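Local coordinates for protein bacterioferritin (Mycobacterium smegmatis str. MC2 155, PDB 3BKN) that probably stores iron, oxidising ferrous ions with dioxygen at a di-nuclear centre and depositing the ferric mineral inside a haem-bearing shell of 24 subunits, at residues Met52-Thr57 with Glu121-Asp126; Arg45-Glu50 with Glu128-Tyr133. All coordinates share one frame; numbering follows the deposited sequence.

Contact 1: Met52-Thr57 with Glu121-Asp126; sequences MRHAET and EQILAD. With ZN (zinc ion), chain M; HEM (protoporphyrin IX containing Fe), chain T.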
ATOM      1  N   MET A  52       8.806  35.351 -24.090  1.00 46.03           N
ATOM      2  CA  MET A  52       8.917  35.890 -22.738  1.00 45.05           C
ATOM      3  C   MET A  52      10.181  35.378 -22.042  1.00 46.14           C
ATOM      4  O   MET A  52      10.897  36.159 -21.404  1.00 45.83           O
ATOM      5  CB  MET A  52       7.696  35.555 -21.913  1.00 44.35           C
ATOM      6  CG  MET A  52       6.458  36.292 -22.321  1.00 43.81           C
ATOM      7  SD  MET A  52       4.973  35.727 -21.440  1.00 43.19           S
ATOM      8  CE  MET A  52       3.772  35.818 -22.789  1.00 43.16           C
ATOM      9  N   ARG A  53      10.477  34.083 -22.186  1.00 46.64           N
ATOM     10  CA  ARG A  53      11.710  33.536 -21.630  1.00 47.74           C
ATOM     11  C   ARG A  53      12.969  34.162 -22.254  1.00 47.29           C
ATOM     12  O   ARG A  53      13.914  34.506 -21.517  1.00 48.57           O
ATOM     13  CB  ARG A  53      11.715  32.020 -21.673  1.00 47.97           C
ATOM     14  CG  ARG A  53      10.671  31.411 -20.749  1.00 50.84           C
ATOM     15  CD  ARG A  53      10.595  29.871 -20.822  1.00 51.65           C
ATOM     16  NE  ARG A  53       9.859  29.462 -22.007  0.50 53.87           N
ATOM     17  CZ  ARG A  53       9.764  28.221 -22.450  0.50 55.44           C
ATOM     18  NH1 ARG A  53      10.348  27.224 -21.800  0.50 56.12           N
ATOM     19  NH2 ARG A  53       9.076  27.974 -23.554  0.50 56.26           N
ATOM     20  N   HIS A  54      12.977  34.362 -23.577  1.00 45.89           N
ATOM     21  CA  HIS A  54      14.080  35.036 -24.234  1.00 44.81           C
ATOM     22  C   HIS A  54      14.337  36.445 -23.657  1.00 45.13           C
ATOM     23  O   HIS A  54      15.489  36.806 -23.325  1.00 46.53           O
ATOM     24  CB  HIS A  54      13.791  35.135 -25.708  1.00 43.83           C
ATOM     25  CG  HIS A  54      13.897  33.839 -26.414  1.00 44.81           C
ATOM     26  ND1 HIS A  54      13.551  33.682 -27.741  1.00 44.66           N
ATOM     27  CD2 HIS A  54      14.276  32.616 -25.969  1.00 44.07           C
ATOM     28  CE1 HIS A  54      13.769  32.429 -28.093  1.00 44.33           C
ATOM     29  NE2 HIS A  54      14.194  31.758 -27.030  1.00 43.92           N
ATOM     30  N   ALA A  55      13.272  37.233 -23.556  1.00 43.53           N
ATOM     31  CA  ALA A  55      13.350  38.544 -22.945  1.00 43.44           C
ATOM     32  C   ALA A  55      13.988  38.442 -21.551  1.00 43.71           C
ATOM     33  O   ALA A  55      14.862  39.237 -21.215  1.00 44.13           O
ATOM     34  CB  ALA A  55      11.970  39.222 -22.878  1.00 42.49           C
ATOM     35  N   GLU A  56      13.591  37.451 -20.758  1.00 43.46           N
ATOM     36  CA  GLU A  56      14.083  37.401 -19.386  1.00 43.56           C
ATOM     37  C   GLU A  56      15.588  37.050 -19.364  1.00 44.07           C
ATOM     38  O   GLU A  56      16.364  37.729 -18.722  1.00 44.17           O
ATOM     39  CB  GLU A  56      13.236  36.484 -18.517  1.00 42.45           C
ATOM     40  CG  GLU A  56      13.894  36.131 -17.184  1.00 43.62           C
ATOM     41  CD  GLU A  56      12.942  35.380 -16.270  1.00 46.23           C
ATOM     42  OE1 GLU A  56      12.249  34.451 -16.757  1.00 48.66           O
ATOM     43  OE2 GLU A  56      12.849  35.746 -15.078  1.00 45.50           O
ATOM     44  N   THR A  57      15.990  36.016 -20.098  1.00 43.26           N
ATOM     45  CA  THR A  57      17.408  35.666 -20.238  1.00 43.42           C
ATOM     46  C   THR A  57      18.285  36.870 -20.661  1.00 43.63           C
ATOM     47  O   THR A  57      19.301  37.148 -20.045  1.00 44.16           O
ATOM     48  CB  THR A  57      17.593  34.522 -21.264  1.00 43.09           C
ATOM     49  OG1 THR A  57      16.810  33.404 -20.858  1.00 44.67           O
ATOM     50  CG2 THR A  57      18.964  34.070 -21.253  1.00 42.76           C
ATOM     51  N   GLU A 121      23.598  32.446 -29.243  1.00 45.69           N
ATOM     52  CA  GLU A 121      23.597  31.241 -30.044  1.00 45.87           C
ATOM     53  C   GLU A 121      22.401  30.379 -29.685  1.00 46.17           C
ATOM     54  O   GLU A 121      21.751  29.827 -30.570  1.00 45.99           O
ATOM     55  CB  GLU A 121      24.883  30.484 -29.810  1.00 45.32           C
ATOM     56  CG  GLU A 121      26.057  31.015 -30.574  1.00 45.95           C
ATOM     57  CD  GLU A 121      27.339  30.428 -30.056  1.00 50.32           C
ATOM     58  OE1 GLU A 121      27.259  29.386 -29.356  1.00 53.39           O
ATOM     59  OE2 GLU A 121      28.429  31.011 -30.308  1.00 50.94           O
ATOM     60  N   GLN A 122      22.097  30.266 -28.390  1.00 47.35           N
ATOM     61  CA  GLN A 122      20.884  29.547 -27.925  1.00 47.62           C
ATOM     62  C   GLN A 122      19.594  30.198 -28.444  1.00 46.75           C
ATOM     63  O   GLN A 122      18.716  29.504 -28.961  1.00 47.15           O
ATOM     64  CB  GLN A 122      20.868  29.365 -26.397  1.00 48.54           C
ATOM     65  CG  GLN A 122      21.129  27.875 -25.971  1.00 51.63           C
ATOM     66  CD  GLN A 122      22.271  27.752 -24.940  0.50 51.94           C
ATOM     67  OE1 GLN A 122      22.133  28.144 -23.773  0.50 51.81           O
ATOM     68  NE2 GLN A 122      23.403  27.210 -25.379  0.50 51.09           N
ATOM     69  N   ILE A 123      19.510  31.520 -28.362  1.00 44.81           N
ATOM     70  CA  ILE A 123      18.357  32.183 -28.876  1.00 44.65           C
ATOM     71  C   ILE A 123      18.211  31.934 -30.388  1.00 44.97           C
ATOM     72  O   ILE A 123      17.129  31.556 -30.864  1.00 44.94           O
ATOM     73  CB  ILE A 123      18.325  33.660 -28.433  1.00 44.13           C
ATOM     74  CG1 ILE A 123      17.822  33.717 -26.987  1.00 43.04           C
ATOM     75  CG2 ILE A 123      17.431  34.496 -29.321  1.00 42.77           C
ATOM     76  CD1 ILE A 123      18.255  34.895 -26.290  1.00 43.06           C
ATOM     77  N   LEU A 124      19.306  32.097 -31.124  1.00 44.74           N
ATOM     78  CA  LEU A 124      19.297  31.883 -32.574  1.00 44.69           C
ATOM     79  C   LEU A 124      18.750  30.512 -32.929  1.00 45.42           C
ATOM     80  O   LEU A 124      17.868  30.392 -33.785  1.00 46.00           O
ATOM     81  CB  LEU A 124      20.693  32.082 -33.187  1.00 45.20           C
ATOM     82  CG  LEU A 124      20.862  31.991 -34.717  1.00 44.63           C
ATOM     83  CD1 LEU A 124      19.849  32.818 -35.501  1.00 43.68           C
ATOM     84  CD2 LEU A 124      22.257  32.350 -35.133  1.00 44.18           C
ATOM     85  N   ALA A 125      19.239  29.477 -32.256  1.00 45.25           N
ATOM     86  CA  ALA A 125      18.733  28.137 -32.519  1.00 45.56           C
ATOM     87  C   ALA A 125      17.208  28.050 -32.282  1.00 47.07           C
ATOM     88  O   ALA A 125      16.475  27.548 -33.151  1.00 47.94           O
ATOM     89  CB  ALA A 125      19.479  27.127 -31.714  1.00 44.27           C
ATOM     90  N   ASP A 126      16.727  28.564 -31.143  1.00 47.64           N
ATOM     91  CA  ASP A 126      15.291  28.614 -30.898  1.00 48.76           C
ATOM     92  C   ASP A 126      14.584  29.368 -32.048  1.00 49.28           C
ATOM     93  O   ASP A 126      13.629  28.869 -32.614  1.00 50.47           O
ATOM     94  CB  ASP A 126      14.939  29.204 -29.523  1.00 49.64           C
ATOM     95  CG  ASP A 126      15.479  28.358 -28.315  1.00 53.85           C
ATOM     96  OD1 ASP A 126      16.170  27.316 -28.450  1.00 55.69           O
ATOM     97  OD2 ASP A 126      15.213  28.761 -27.168  1.00 56.81           O
TER
HETATM   98 ZN    ZN M 201      13.073  35.026 -29.169  1.00 39.97          ZN
HETATM   99  CHA HEM T 301       3.877  34.327 -18.038  0.50 43.55           C
HETATM  100  CHB HEM T 301       0.919  37.261 -20.556  0.50 43.67           C
HETATM  101  CHC HEM T 301       4.637  40.256 -21.291  0.50 42.56           C
HETATM  102  CHD HEM T 301       7.668  37.275 -18.926  0.50 43.82           C
HETATM  103  C1A HEM T 301       2.662  34.892 -18.629  0.50 43.85           C
HETATM  104  C2A HEM T 301       1.367  34.235 -18.502  0.50 44.02           C
HETATM  105  C3A HEM T 301       0.496  35.118 -19.256  0.50 43.44           C
HETATM  106  C4A HEM T 301       1.403  36.166 -19.722  0.50 43.68           C
HETATM  107  CMA HEM T 301      -0.971  34.997 -19.509  0.50 43.35           C
HETATM  108  CAA HEM T 301       1.027  32.972 -17.766  0.50 46.48           C
HETATM  109  CBA HEM T 301       1.768  32.996 -16.436  0.50 52.91           C
HETATM  110  CGA HEM T 301       0.865  32.792 -15.243  0.50 58.37           C
HETATM  111  O1A HEM T 301       0.176  33.749 -14.840  0.50 61.05           O
HETATM  112  O2A HEM T 301       0.859  31.675 -14.688  0.50 58.39           O
HETATM  113  C1B HEM T 301       1.699  38.388 -21.036  0.50 42.79           C
HETATM  114  C2B HEM T 301       1.084  39.476 -21.797  0.50 42.11           C
HETATM  115  C3B HEM T 301       2.253  40.313 -21.961  0.50 42.17           C
HETATM  116  C4B HEM T 301       3.301  39.687 -21.335  0.50 42.20           C
HETATM  117  CMB HEM T 301      -0.331  39.655 -22.252  0.50 42.45           C
HETATM  118  CAB HEM T 301       2.293  41.595 -22.684  0.50 43.02           C
HETATM  119  CBB HEM T 301       3.067  41.732 -23.745  0.50 43.21           C
HETATM  120  C1C HEM T 301       5.849  39.740 -20.682  0.50 42.61           C
HETATM  121  C2C HEM T 301       7.122  40.471 -20.748  0.50 42.98           C
HETATM  122  C3C HEM T 301       8.013  39.588 -20.039  0.50 43.13           C
HETATM  123  C4C HEM T 301       7.171  38.452 -19.638  0.50 43.92           C
HETATM  124  CMC HEM T 301       7.488  41.783 -21.360  0.50 43.46           C
HETATM  125  CAC HEM T 301       9.444  39.877 -19.828  0.50 41.82           C
HETATM  126  CBC HEM T 301      10.227  38.924 -19.416  0.50 40.72           C
HETATM  127  C1D HEM T 301       6.869  36.137 -18.488  0.50 43.06           C
HETATM  128  C2D HEM T 301       7.451  35.050 -17.726  0.50 43.05           C
HETATM  129  C3D HEM T 301       6.283  34.215 -17.486  0.50 43.23           C
HETATM  130  C4D HEM T 301       5.247  34.867 -18.096  0.50 43.22           C
HETATM  131  CMD HEM T 301       8.885  34.875 -17.312  0.50 43.21           C
HETATM  132  CAD HEM T 301       6.226  32.913 -16.753  0.50 45.75           C
HETATM  133  CBD HEM T 301       7.361  32.044 -17.266  0.50 51.37           C
HETATM  134  CGD HEM T 301       6.861  30.844 -18.023  0.50 55.86           C
HETATM  135  O1D HEM T 301       7.236  30.690 -19.199  0.50 56.88           O
HETATM  136  O2D HEM T 301       6.108  30.047 -17.444  0.50 57.37           O
HETATM  137  NA  HEM T 301       2.680  36.020 -19.353  0.50 43.69           N
HETATM  138  NB  HEM T 301       3.001  38.535 -20.764  0.50 42.32           N
HETATM  139  NC  HEM T 301       5.887  38.572 -20.041  0.50 43.42           N
HETATM  140  ND  HEM T 301       5.552  36.030 -18.690  0.50 42.87           N
HETATM  141 FE   HEM T 301       4.287  37.269 -19.732  0.50 42.26          FE

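Contact 2: Arg45-Glu50 with Glu128-Tyr133; sequences RAESFE and ETHIDY. With ZN (zinc ion), chain N; HEM (protoporphyrin IX containing Fe), chain T.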
ATOM      1  N   ARG A  45       0.334  30.595 -28.532  1.00 43.67           N
ATOM      2  CA  ARG A  45       0.497  31.059 -27.170  1.00 43.70           C
ATOM      3  C   ARG A  45       1.830  30.557 -26.654  1.00 44.31           C
ATOM      4  O   ARG A  45       2.620  31.334 -26.123  1.00 45.47           O
ATOM      5  CB  ARG A  45      -0.676  30.601 -26.314  1.00 43.16           C
ATOM      6  CG  ARG A  45      -0.850  31.239 -24.955  1.00 43.34           C
ATOM      7  CD  ARG A  45      -1.650  30.256 -24.053  1.00 44.53           C
ATOM      8  NE  ARG A  45      -1.697  30.609 -22.631  1.00 43.27           N
ATOM      9  CZ  ARG A  45      -2.334  31.680 -22.161  1.00 43.48           C
ATOM     10  NH1 ARG A  45      -2.937  32.512 -22.998  1.00 44.01           N
ATOM     11  NH2 ARG A  45      -2.328  31.953 -20.866  1.00 43.08           N
ATOM     12  N   ALA A  46       2.125  29.278 -26.847  1.00 44.69           N
ATOM     13  CA  ALA A  46       3.409  28.730 -26.399  1.00 44.77           C
ATOM     14  C   ALA A  46       4.568  29.480 -27.028  1.00 45.64           C
ATOM     15  O   ALA A  46       5.505  29.803 -26.356  1.00 47.11           O
ATOM     16  CB  ALA A  46       3.489  27.253 -26.681  1.00 43.62           C
ATOM     17  N   GLU A  47       4.495  29.805 -28.313  1.00 46.07           N
ATOM     18  CA  GLU A  47       5.539  30.612 -28.934  0.50 46.39           C
ATOM     19  C   GLU A  47       5.746  31.950 -28.200  1.00 46.49           C
ATOM     20  O   GLU A  47       6.889  32.386 -27.976  1.00 46.34           O
ATOM     21  CB  GLU A  47       5.274  30.789 -30.430  0.50 46.05           C
ATOM     22  CG  GLU A  47       5.104  29.450 -31.176  0.50 47.10           C
ATOM     23  CD  GLU A  47       6.420  28.713 -31.400  0.50 48.90           C
ATOM     24  OE1 GLU A  47       7.402  29.040 -30.704  0.50 48.78           O
ATOM     25  OE2 GLU A  47       6.482  27.815 -32.278  0.50 49.55           O
ATOM     26  N   SER A  48       4.651  32.578 -27.805  1.00 46.39           N
ATOM     27  CA  SER A  48       4.676  33.782 -26.986  1.00 46.37           C
ATOM     28  C   SER A  48       5.468  33.596 -25.673  1.00 46.40           C
ATOM     29  O   SER A  48       6.270  34.456 -25.299  1.00 45.47           O
ATOM     30  CB  SER A  48       3.233  34.193 -26.656  1.00 46.68           C
ATOM     31  OG  SER A  48       3.214  35.526 -26.234  1.00 48.66           O
ATOM     32  N   PHE A  49       5.243  32.485 -24.958  1.00 46.85           N
ATOM     33  CA  PHE A  49       5.943  32.263 -23.693  1.00 47.54           C
ATOM     34  C   PHE A  49       7.439  32.039 -23.919  1.00 47.06           C
ATOM     35  O   PHE A  49       8.269  32.461 -23.127  1.00 46.55           O
ATOM     36  CB  PHE A  49       5.322  31.125 -22.912  1.00 49.03           C
ATOM     37  CG  PHE A  49       3.949  31.401 -22.432  1.00 51.59           C
ATOM     38  CD1 PHE A  49       3.616  32.616 -21.908  1.00 54.57           C
ATOM     39  CD2 PHE A  49       2.985  30.418 -22.451  1.00 55.37           C
ATOM     40  CE1 PHE A  49       2.335  32.872 -21.433  1.00 54.86           C
ATOM     41  CE2 PHE A  49       1.699  30.674 -21.975  1.00 56.10           C
ATOM     42  CZ  PHE A  49       1.391  31.927 -21.462  1.00 53.30           C
ATOM     43  N   GLU A  50       7.779  31.392 -25.018  1.00 47.36           N
ATOM     44  CA  GLU A  50       9.172  31.217 -25.369  1.00 48.97           C
ATOM     45  C   GLU A  50       9.823  32.558 -25.585  1.00 48.46           C
ATOM     46  O   GLU A  50      10.955  32.724 -25.185  1.00 50.49           O
ATOM     47  CB  GLU A  50       9.354  30.317 -26.602  1.00 50.05           C
ATOM     48  CG  GLU A  50      10.255  29.085 -26.280  1.00 52.45           C
ATOM     49  CD  GLU A  50      10.806  28.369 -27.502  0.50 52.73           C
ATOM     50  OE1 GLU A  50      10.069  27.513 -28.074  0.50 53.43           O
ATOM     51  OE2 GLU A  50      11.981  28.649 -27.855  0.50 52.90           O
ATOM     52  N   GLU A 128      15.461  29.735 -35.129  1.00 49.46           N
ATOM     53  CA  GLU A 128      15.533  28.989 -36.397  1.00 50.49           C
ATOM     54  C   GLU A 128      14.460  27.916 -36.361  1.00 50.67           C
ATOM     55  O   GLU A 128      13.812  27.643 -37.356  1.00 51.37           O
ATOM     56  CB  GLU A 128      16.909  28.384 -36.636  1.00 49.25           C
ATOM     57  CG  GLU A 128      17.980  29.391 -37.002  1.00 51.20           C
ATOM     58  CD  GLU A 128      19.342  28.763 -37.417  1.00 54.70           C
ATOM     59  OE1 GLU A 128      19.353  27.696 -38.080  1.00 57.99           O
ATOM     60  OE2 GLU A 128      20.420  29.352 -37.129  1.00 55.89           O
ATOM     61  N   THR A 129      14.208  27.353 -35.195  1.00 50.27           N
ATOM     62  CA  THR A 129      13.133  26.402 -35.067  1.00 51.19           C
ATOM     63  C   THR A 129      11.728  27.013 -35.298  1.00 51.41           C
ATOM     64  O   THR A 129      10.879  26.375 -35.940  1.00 51.54           O
ATOM     65  CB  THR A 129      13.286  25.630 -33.737  1.00 52.45           C
ATOM     66  OG1 THR A 129      14.421  24.768 -33.874  1.00 53.22           O
ATOM     67  CG2 THR A 129      12.058  24.773 -33.402  1.00 52.18           C
ATOM     68  N   HIS A 130      11.502  28.234 -34.812  1.00 51.66           N
ATOM     69  CA  HIS A 130      10.256  28.939 -35.064  1.00 52.49           C
ATOM     70  C   HIS A 130      10.137  29.160 -36.553  1.00 51.36           C
ATOM     71  O   HIS A 130       9.086  28.909 -37.116  1.00 52.42           O
ATOM     72  CB  HIS A 130      10.131  30.287 -34.327  1.00 55.25           C
ATOM     73  CG  HIS A 130      10.002  30.189 -32.825  1.00 61.85           C
ATOM     74  ND1 HIS A 130      10.020  31.306 -31.999  1.00 65.70           N
ATOM     75  CD2 HIS A 130       9.893  29.118 -31.992  1.00 65.64           C
ATOM     76  CE1 HIS A 130       9.913  30.928 -30.733  1.00 66.27           C
ATOM     77  NE2 HIS A 130       9.847  29.606 -30.698  1.00 66.75           N
ATOM     78  N   ILE A 131      11.209  29.589 -37.203  1.00 49.42           N
ATOM     79  CA  ILE A 131      11.186  29.797 -38.655  1.00 47.80           C
ATOM     80  C   ILE A 131      10.822  28.532 -39.390  1.00 47.92           C
ATOM     81  O   ILE A 131      10.035  28.569 -40.304  1.00 48.66           O
ATOM     82  CB  ILE A 131      12.542  30.349 -39.212  1.00 47.25           C
ATOM     83  CG1 ILE A 131      12.751  31.791 -38.735  1.00 47.59           C
ATOM     84  CG2 ILE A 131      12.596  30.273 -40.748  1.00 44.86           C
ATOM     85  CD1 ILE A 131      14.177  32.233 -38.751  1.00 47.06           C
ATOM     86  N   ASP A 132      11.412  27.414 -39.001  1.00 47.82           N
ATOM     87  CA  ASP A 132      11.097  26.136 -39.601  1.00 47.99           C
ATOM     88  C   ASP A 132       9.608  25.817 -39.456  1.00 47.29           C
ATOM     89  O   ASP A 132       8.951  25.456 -40.448  1.00 47.99           O
ATOM     90  CB  ASP A 132      11.933  25.031 -38.955  1.00 50.55           C
ATOM     91  CG  ASP A 132      11.771  23.688 -39.664  1.00 54.45           C
ATOM     92  OD1 ASP A 132      11.807  23.686 -40.924  1.00 57.59           O
ATOM     93  OD2 ASP A 132      11.597  22.645 -38.971  1.00 55.52           O
ATOM     94  N   TYR A 133       9.060  25.975 -38.238  1.00 45.04           N
ATOM     95  CA  TYR A 133       7.651  25.699 -38.019  1.00 43.35           C
ATOM     96  C   TYR A 133       6.779  26.565 -38.947  1.00 43.55           C
ATOM     97  O   TYR A 133       5.908  26.062 -39.653  1.00 43.22           O
ATOM     98  CB  TYR A 133       7.292  25.875 -36.548  1.00 42.61           C
ATOM     99  CG  TYR A 133       5.808  26.032 -36.343  1.00 43.17           C
ATOM    100  CD1 TYR A 133       4.930  24.947 -36.528  1.00 42.82           C
ATOM    101  CD2 TYR A 133       5.259  27.289 -36.013  1.00 42.59           C
ATOM    102  CE1 TYR A 133       3.539  25.109 -36.331  1.00 43.32           C
ATOM    103  CE2 TYR A 133       3.888  27.454 -35.816  1.00 42.78           C
ATOM    104  CZ  TYR A 133       3.035  26.371 -35.983  1.00 43.19           C
ATOM    105  OH  TYR A 133       1.688  26.574 -35.850  1.00 43.54           O
TER
HETATM  106 ZN    ZN N 202      10.981  33.201 -31.839  1.00 53.42          ZN
HETATM  107  CHA HEM T 301       3.877  34.327 -18.038  0.50 43.55           C
HETATM  108  CHB HEM T 301       0.919  37.261 -20.556  0.50 43.67           C
HETATM  109  CHC HEM T 301       4.637  40.256 -21.291  0.50 42.56           C
HETATM  110  CHD HEM T 301       7.668  37.275 -18.926  0.50 43.82           C
HETATM  111  C1A HEM T 301       2.662  34.892 -18.629  0.50 43.85           C
HETATM  112  C2A HEM T 301       1.367  34.235 -18.502  0.50 44.02           C
HETATM  113  C3A HEM T 301       0.496  35.118 -19.256  0.50 43.44           C
HETATM  114  C4A HEM T 301       1.403  36.166 -19.722  0.50 43.68           C
HETATM  115  CMA HEM T 301      -0.971  34.997 -19.509  0.50 43.35           C
HETATM  116  CAA HEM T 301       1.027  32.972 -17.766  0.50 46.48           C
HETATM  117  CBA HEM T 301       1.768  32.996 -16.436  0.50 52.91           C
HETATM  118  CGA HEM T 301       0.865  32.792 -15.243  0.50 58.37           C
HETATM  119  O1A HEM T 301       0.176  33.749 -14.840  0.50 61.05           O
HETATM  120  O2A HEM T 301       0.859  31.675 -14.688  0.50 58.39           O
HETATM  121  C1B HEM T 301       1.699  38.388 -21.036  0.50 42.79           C
HETATM  122  C2B HEM T 301       1.084  39.476 -21.797  0.50 42.11           C
HETATM  123  C3B HEM T 301       2.253  40.313 -21.961  0.50 42.17           C
HETATM  124  C4B HEM T 301       3.301  39.687 -21.335  0.50 42.20           C
HETATM  125  CMB HEM T 301      -0.331  39.655 -22.252  0.50 42.45           C
HETATM  126  CAB HEM T 301       2.293  41.595 -22.684  0.50 43.02           C
HETATM  127  CBB HEM T 301       3.067  41.732 -23.745  0.50 43.21           C
HETATM  128  C1C HEM T 301       5.849  39.740 -20.682  0.50 42.61           C
HETATM  129  C2C HEM T 301       7.122  40.471 -20.748  0.50 42.98           C
HETATM  130  C3C HEM T 301       8.013  39.588 -20.039  0.50 43.13           C
HETATM  131  C4C HEM T 301       7.171  38.452 -19.638  0.50 43.92           C
HETATM  132  CMC HEM T 301       7.488  41.783 -21.360  0.50 43.46           C
HETATM  133  CAC HEM T 301       9.444  39.877 -19.828  0.50 41.82           C
HETATM  134  CBC HEM T 301      10.227  38.924 -19.416  0.50 40.72           C
HETATM  135  C1D HEM T 301       6.869  36.137 -18.488  0.50 43.06           C
HETATM  136  C2D HEM T 301       7.451  35.050 -17.726  0.50 43.05           C
HETATM  137  C3D HEM T 301       6.283  34.215 -17.486  0.50 43.23           C
HETATM  138  C4D HEM T 301       5.247  34.867 -18.096  0.50 43.22           C
HETATM  139  CMD HEM T 301       8.885  34.875 -17.312  0.50 43.21           C
HETATM  140  CAD HEM T 301       6.226  32.913 -16.753  0.50 45.75           C
HETATM  141  CBD HEM T 301       7.361  32.044 -17.266  0.50 51.37           C
HETATM  142  CGD HEM T 301       6.861  30.844 -18.023  0.50 55.86           C
HETATM  143  O1D HEM T 301       7.236  30.690 -19.199  0.50 56.88           O
HETATM  144  O2D HEM T 301       6.108  30.047 -17.444  0.50 57.37           O
HETATM  145  NA  HEM T 301       2.680  36.020 -19.353  0.50 43.69           N
HETATM  146  NB  HEM T 301       3.001  38.535 -20.764  0.50 42.32           N
HETATM  147  NC  HEM T 301       5.887  38.572 -20.041  0.50 43.42           N
HETATM  148  ND  HEM T 301       5.552  36.030 -18.690  0.50 42.87           N
HETATM  149 FE   HEM T 301       4.287  37.269 -19.732  0.50 42.26          FE

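Contact 1: Met52-Thr57 with Glu121-Asp126
The di-nuclear metal centre of the ferritin-like four-helix bundle, occupied here by zinc, is where His-54 on Met52-Thr57 meets Ile-123 and Asp-126 on Glu121-Asp126. One imidazole nitrogen serves the metal and the other the protein: ND1 of His-54 binds one of the two zinc ions at 2.0 Å, while its NE2 donates a hydrogen bond to OD2 of Asp-126 at 3.2 Å. That bond is nearly straight, 170° at the hydrogen, and OD2 lies in the plane of the imidazole, accepting through its anti lone pair. Ring and carboxylate are close to coplanar, with 25° between their planes. Over one face of the ring, CG1 of Ile-123 makes a CH-pi contact 4.0 Å from the centroid of His-54, offset toward the rim. His-54 points its imidazole into the bundle with CG beside the backbone N (chi1 -72°). Gripped by metal, carboxylate and isoleucine, the ring has its rotation fixed, and the carboxylate would probably strengthen the imidazole as a zinc ligand. Glu-18, Glu-51 and Glu-127 complete this metal's coordination.

The other side of Met52-Thr57 turns to the haem, where SD of Met-52 is an axial ligand of the iron at 2.4 Å; Met-52 of a neighbouring subunit supplies the second. The contact thus joins helix 38-64 to helix 114-144 in the bundle interior, with Ile-123 also packing on Gln-14 and Glu-18 of helix 5-34 and on Leu-101 of helix 83-110.

Contact 2: Arg45-Glu50 with Glu128-Tyr133
Helix segments Arg45-Glu50 and Glu128-Tyr133 run antiparallel, their axes 12.3 Å apart at closest approach and inclined at 163°, with Glu-47 opposite His-130 in the backbone register. This wide separation is bridged by long side chains converging on the imidazole of His-130, whose ND1 binds a zinc ion at 2.1 Å. Glu-47 comes over one face of that ring, its CD 3.4 Å above the plane and offset toward the rim. The chain of Glu-47 reaches this place by folding at chi2 (-75°), which brings its carboxylate over the imidazole, standing nearly perpendicular to it. One turn further along helix 114-144, CD2 of Tyr-133 lies 4.0 Å from OE2 of Glu-47 in the conformer given. Glu-47 was modelled in two conformers, so the detail of both approaches is uncertain.

Glu-50 comes instead to the edge of the ring. NE2 of His-130 donates a weak hydrogen bond to OE1 of Glu-50, 3.4 Å long but fairly straight at 167°, with OE1 near the imidazole plane. Two acidic groups therefore border a metal-bound histidine, one above it and one at its rim, and the Glu-50 carboxylate at NE2 would probably help polarise the imidazole toward the metal. Glu-50 probably also binds a further iron ion.

Glu-51, Glu-94 and Glu-127 complete the zinc site. Around this pairing of helices 38-64 and 114-144, Tyr-25 of helix 5-34 packs on Glu-47, Ile-131 faces helix 83-110, and the ring of Tyr-133 meets that of His-43.

Contacts 1 and 2 are successive levels of the same antiparallel pairing of helices 38-64 and 114-144, their centres about 11 Å apart; the chain segment joining the two sides of contact 2 contains both sides of contact 1. Each presents one histidine to one zinc of the di-nuclear centre, and Glu-51 and Glu-127 bind both metals. The levels meet where OD2 of Asp-126 comes 3.3 Å from OE2 of Glu-50, two acidic groups placed close together. Along the back of helix 38-64 both touch the same haem: segment 52-57 supplies Met-52 to its iron, and from segment 45-50 CE1 of Phe-49 lies 3.4 Å from haem C2A.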